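Local structure of salicylaldehyde dehydrogenase NahF (Pseudomonas putida, 4JZ6) at residues A[159-164]-A[240-245]; A[184-189]-A[213-218]. The protein probably oxidises salicylaldehyde to salicylate with NAD+ as the hydride acceptor, a step of naphthalene degradation, as a member of the aldehyde dehydrogenase family. All blocks are in the same frame, centred on the assembly; numbering follows the deposited sequence.

Contact 1 of 2, residues A[159-164]-A[240-245]. With SO4 (sulfate ion), chain D.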
# COMPACT_ATOMS: atom_id res chain seq x y z
N ILE A 159 -13.68 2.03 -7.21
CA ILE A 159 -12.52 2.79 -6.76
C ILE A 159 -12.88 4.27 -6.59
O ILE A 159 -13.55 4.85 -7.45
CB ILE A 159 -11.34 2.66 -7.75
CG1 ILE A 159 -10.41 1.50 -7.35
CG2 ILE A 159 -10.47 3.90 -7.74
CD1 ILE A 159 -11.09 0.18 -7.16
N LEU A 160 -12.47 4.86 -5.47
CA LEU A 160 -12.62 6.30 -5.29
C LEU A 160 -11.39 7.04 -5.82
O LEU A 160 -10.30 6.91 -5.27
CB LEU A 160 -12.82 6.64 -3.82
CG LEU A 160 -12.84 8.13 -3.50
CD1 LEU A 160 -13.97 8.81 -4.26
CD2 LEU A 160 -12.97 8.36 -2.00
N SER A 161 -11.58 7.81 -6.89
CA SER A 161 -10.49 8.56 -7.51
C SER A 161 -10.65 10.06 -7.29
O SER A 161 -11.56 10.68 -7.85
CB SER A 161 -10.42 8.29 -9.02
OG SER A 161 -10.16 6.93 -9.28
N ILE A 162 -9.77 10.64 -6.48
CA ILE A 162 -9.81 12.08 -6.23
C ILE A 162 -8.70 12.79 -7.00
O ILE A 162 -7.53 12.46 -6.87
CB ILE A 162 -9.74 12.37 -4.73
CG1 ILE A 162 -10.96 11.78 -4.03
CG2 ILE A 162 -9.66 13.87 -4.48
CD1 ILE A 162 -10.92 11.85 -2.51
N VAL A 163 -9.10 13.76 -7.82
CA VAL A 163 -8.20 14.36 -8.81
C VAL A 163 -8.15 15.88 -8.69
O VAL A 163 -9.20 16.52 -8.63
CB VAL A 163 -8.66 14.01 -10.23
CG1 VAL A 163 -7.73 14.61 -11.26
CG2 VAL A 163 -8.73 12.50 -10.38
N PRO A 164 -6.93 16.45 -8.65
CA PRO A 164 -6.74 17.90 -8.52
C PRO A 164 -6.87 18.62 -9.86
O PRO A 164 -7.39 18.04 -10.82
CB PRO A 164 -5.31 18.01 -8.01
CG PRO A 164 -4.63 16.87 -8.67
CD PRO A 164 -5.64 15.75 -8.69
N ARG A 240 -11.09 0.77 -2.72
CA ARG A 240 -9.77 1.40 -2.61
C ARG A 240 -9.86 2.87 -3.02
O ARG A 240 -10.83 3.30 -3.64
CB ARG A 240 -8.73 0.67 -3.46
CG ARG A 240 -8.38 -0.72 -2.95
CD ARG A 240 -7.40 -1.46 -3.86
NE ARG A 240 -7.23 -2.85 -3.44
CZ ARG A 240 -6.42 -3.73 -4.02
NH1 ARG A 240 -5.67 -3.38 -5.06
NH2 ARG A 240 -6.35 -4.97 -3.55
N ILE A 241 -8.84 3.63 -2.64
CA ILE A 241 -8.84 5.07 -2.88
C ILE A 241 -7.50 5.51 -3.44
O ILE A 241 -6.44 5.14 -2.92
CB ILE A 241 -9.07 5.85 -1.57
CG1 ILE A 241 -10.37 5.39 -0.90
CG2 ILE A 241 -9.12 7.34 -1.83
CD1 ILE A 241 -10.19 4.90 0.50
N ASN A 242 -7.54 6.29 -4.52
CA ASN A 242 -6.35 7.01 -4.97
C ASN A 242 -6.57 8.51 -4.80
O ASN A 242 -7.63 9.04 -5.15
CB ASN A 242 -5.99 6.66 -6.42
CG ASN A 242 -7.08 7.02 -7.41
OD1 ASN A 242 -6.99 8.03 -8.11
ND2 ASN A 242 -8.11 6.20 -7.47
N PHE A 243 -5.59 9.17 -4.20
CA PHE A 243 -5.66 10.60 -3.97
C PHE A 243 -4.44 11.32 -4.51
O PHE A 243 -3.31 10.94 -4.24
CB PHE A 243 -5.79 10.91 -2.48
CG PHE A 243 -5.79 12.38 -2.18
CD1 PHE A 243 -6.97 13.11 -2.22
CD2 PHE A 243 -4.60 13.04 -1.86
CE1 PHE A 243 -6.97 14.46 -1.94
CE2 PHE A 243 -4.60 14.39 -1.58
CZ PHE A 243 -5.78 15.11 -1.62
N THR A 244 -4.69 12.38 -5.28
CA THR A 244 -3.61 13.22 -5.76
C THR A 244 -3.88 14.63 -5.29
O THR A 244 -4.97 15.17 -5.50
CB THR A 244 -3.49 13.15 -7.30
OG1 THR A 244 -3.15 11.81 -7.70
CG2 THR A 244 -2.41 14.11 -7.80
N GLY A 245 -2.90 15.22 -4.61
CA GLY A 245 -3.07 16.52 -3.98
C GLY A 245 -2.05 16.76 -2.88
O GLY A 245 -1.05 16.06 -2.81
S SO4 D . -8.91 -4.61 -0.83
O1 SO4 D . -7.86 -4.11 0.06
O2 SO4 D . -8.47 -5.88 -1.40
O3 SO4 D . -10.15 -4.81 -0.08
O4 SO4 D . -9.14 -3.64 -1.90
O HOH W 1 -5.97 10.58 -7.75

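Contact 2 of 2, residues A[184-189]-A[213-218]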
# COMPACT_ATOMS: atom_id res chain seq x y z
N ASN A 184 -12.44 -2.43 -12.84
CA ASN A 184 -13.12 -1.72 -11.77
C ASN A 184 -14.01 -0.61 -12.29
O ASN A 184 -13.89 -0.20 -13.45
CB ASN A 184 -12.10 -1.14 -10.79
CG ASN A 184 -11.13 -2.19 -10.30
OD1 ASN A 184 -11.48 -3.00 -9.44
ND2 ASN A 184 -9.92 -2.20 -10.84
N THR A 185 -14.93 -0.15 -11.44
CA THR A 185 -15.73 1.03 -11.73
C THR A 185 -15.26 2.12 -10.78
O THR A 185 -14.64 1.82 -9.76
CB THR A 185 -17.23 0.76 -11.54
OG1 THR A 185 -17.53 0.65 -10.14
CG2 THR A 185 -17.63 -0.52 -12.24
N VAL A 186 -15.52 3.37 -11.12
CA VAL A 186 -14.95 4.46 -10.33
C VAL A 186 -15.88 5.63 -10.04
O VAL A 186 -16.65 6.07 -10.89
CB VAL A 186 -13.60 4.94 -10.95
CG1 VAL A 186 -13.53 4.56 -12.41
CG2 VAL A 186 -13.40 6.44 -10.76
N VAL A 187 -15.83 6.10 -8.79
CA VAL A 187 -16.40 7.38 -8.42
C VAL A 187 -15.30 8.43 -8.55
O VAL A 187 -14.34 8.44 -7.77
CB VAL A 187 -16.97 7.36 -6.99
CG1 VAL A 187 -17.50 8.73 -6.61
CG2 VAL A 187 -18.06 6.31 -6.88
N PHE A 188 -15.43 9.29 -9.56
CA PHE A 188 -14.45 10.30 -9.90
C PHE A 188 -14.82 11.63 -9.24
O PHE A 188 -15.82 12.25 -9.60
CB PHE A 188 -14.41 10.44 -11.43
CG PHE A 188 -13.62 11.63 -11.95
CD1 PHE A 188 -12.56 12.16 -11.24
CD2 PHE A 188 -13.97 12.21 -13.17
CE1 PHE A 188 -11.86 13.26 -11.73
CE2 PHE A 188 -13.27 13.29 -13.67
CZ PHE A 188 -12.21 13.82 -12.95
N LYS A 189 -14.02 12.05 -8.27
CA LYS A 189 -14.21 13.34 -7.62
C LYS A 189 -13.28 14.37 -8.25
O LYS A 189 -12.06 14.28 -8.10
CB LYS A 189 -13.94 13.24 -6.13
CG LYS A 189 -13.97 14.58 -5.40
CD LYS A 189 -15.38 15.14 -5.34
CE LYS A 189 -15.41 16.50 -4.62
NZ LYS A 189 -14.46 17.50 -5.21
N GLY A 213 -22.61 3.57 -15.35
CA GLY A 213 -22.24 3.37 -13.96
C GLY A 213 -20.80 2.94 -13.79
O GLY A 213 -20.33 2.77 -12.67
N VAL A 214 -20.10 2.75 -14.90
CA VAL A 214 -18.70 2.37 -14.82
C VAL A 214 -17.85 3.58 -14.42
O VAL A 214 -16.90 3.44 -13.65
CB VAL A 214 -18.21 1.75 -16.13
CG1 VAL A 214 -16.75 1.34 -16.01
CG2 VAL A 214 -19.04 0.53 -16.48
N LEU A 215 -18.22 4.75 -14.92
CA LEU A 215 -17.60 6.00 -14.48
C LEU A 215 -18.66 6.99 -13.99
O LEU A 215 -19.60 7.31 -14.71
CB LEU A 215 -16.79 6.64 -15.61
CG LEU A 215 -16.17 8.01 -15.29
CD1 LEU A 215 -15.13 7.89 -14.19
CD2 LEU A 215 -15.57 8.64 -16.53
N ASN A 216 -18.48 7.47 -12.77
CA ASN A 216 -19.42 8.41 -12.17
C ASN A 216 -18.67 9.64 -11.66
O ASN A 216 -17.65 9.51 -10.99
CB ASN A 216 -20.20 7.73 -11.05
CG ASN A 216 -20.95 6.49 -11.53
OD1 ASN A 216 -22.12 6.56 -11.90
ND2 ASN A 216 -20.27 5.35 -11.52
N TYR A 217 -19.18 10.82 -11.99
CA TYR A 217 -18.43 12.06 -11.78
C TYR A 217 -19.07 12.98 -10.76
O TYR A 217 -20.27 13.27 -10.82
CB TYR A 217 -18.27 12.79 -13.13
CG TYR A 217 -17.76 14.21 -13.04
CD1 TYR A 217 -18.46 15.25 -13.64
CD2 TYR A 217 -16.57 14.51 -12.39
CE1 TYR A 217 -18.00 16.56 -13.58
CE2 TYR A 217 -16.10 15.82 -12.32
CZ TYR A 217 -16.82 16.84 -12.92
OH TYR A 217 -16.36 18.14 -12.86
N LEU A 218 -18.26 13.44 -9.81
CA LEU A 218 -18.73 14.34 -8.77
C LEU A 218 -17.81 15.55 -8.65
O LEU A 218 -16.58 15.42 -8.76
CB LEU A 218 -18.78 13.63 -7.43
CG LEU A 218 -19.73 12.45 -7.25
CD1 LEU A 218 -19.35 11.71 -5.99
CD2 LEU A 218 -21.16 12.93 -7.19

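Contact 1 of 2, residues A[159-164]-A[240-245]
S161 OG is held by two groups: N242 ND2 donates to it over 2.8 Å with the N-H nearly straight on, and the backbone O of A175 in helix 170-181 bonds it as well. The pair bridges strands 159-162 and 240-244, parallel neighbours at the centre of a Rossmann-type sheet, where strand order switches from one side of the first strand (159-162, then 186-189, 215-218) to the other (240-244). With N242 CG set between its own backbone N and carbonyl carbon (chi1 61°), the amide turns toward the neighbouring strand, and S161 OG lies in its plane. N242 OD1 accepts from a water 2.8 Å away, which also donates to I162 O. A leucine in place of N242 would probably leave S161 OG with one partner fewer and the water without its side-chain mate. The backbone ladder starts with L160 N to R240 O and ends with T244 N reaching I162 O over a longer 3.3 Å. On the opposite face L160 and I241 lie side by side, pointing the same way, while I162 CG2 touches F243 CD1 at 3.6 Å, oblique to the ring. Just beyond strand 159-162, P164 CD and CG pack on T244 CB and CG2; the T244 side chain nears E267, the predicted active-site residue. R240 leads away as an extended chain to a sulfate, probably from the crystallisation liquor, which K467 N of the second subunit also bonds. The guanidinium meets it edge-on: R240 NE donates to sulfate O4 at 2.6 Å and R240 NH2 to O2 at 3.2 Å.

Contact 2 of 2, residues A[184-189]-A[213-218]
F188 and Y217 form the tight end of this contact, their side chains lying alongside each other and pointing the same way from strands 186-189 and 215-218. F188 CD2 comes within 3.6 Å of Y217 CD2, and Y217 CE2 sits over one face of the phenyl ring. The planes are turned 36° from each other, an oblique pairing. Both rings leave their backbones with CG opposite the main-chain N (chi1 169° and 168°), and these matching torsions let them run alongside each other. F188 packs on helices 170-181 and 195-208, with H198 as an edge-to-face partner, and Y217 on helix 195-208. L215 CD1 lies 3.8 Å from F188 CB on the same face. On the other face V187 CG1 reaches diagonally to L218 CD1, also at 3.6 Å. The backbone bonds are shortest here too: F188 N to N216 O is 2.6 Å and L218 N to F188 O is 2.7 Å. The beginning of the contact is looser, though still buried. V186 CG2 and L215 CD1 stand 4.1 Å apart, and T185 meets V214 mainly through the backbone, while its hydroxyl bonds A66 O in helix 56-73. N184 turns away: its OD1 accepts from V156 N and G157 N, and its ND2 donates to the carbonyls of F483 and P179. N216 ND2 folds back to G213 O in a weak bond of 2.8 Å. The two parallel strands, joined through helix 195-208, make the beta-alpha-beta crossover characteristic of the Rossmann-type NAD-binding domain of aldehyde dehydrogenases.

In the fold
Both contacts belong to the parallel part of one mixed sheet and share a boundary, since strands 159-162 and 186-189 are neighbours in it; I159 N probably bonds T185 O, S161 O probably bonds K189 N, and V163 CG2 packs on F188 CE1. Contact 2 is nested in the chain loop that contact 1 closes. Both are buried, yet contact 1 sits nearer the chain centre and runs toward the predicted active-site residue E267 and bound salicylaldehyde, with a polar pair and a water bridging its strands. Contact 2 joins the outermost strand, 215-218, to the sheet away from the annotated sites, and relies on aromatic and aliphatic packing under helices.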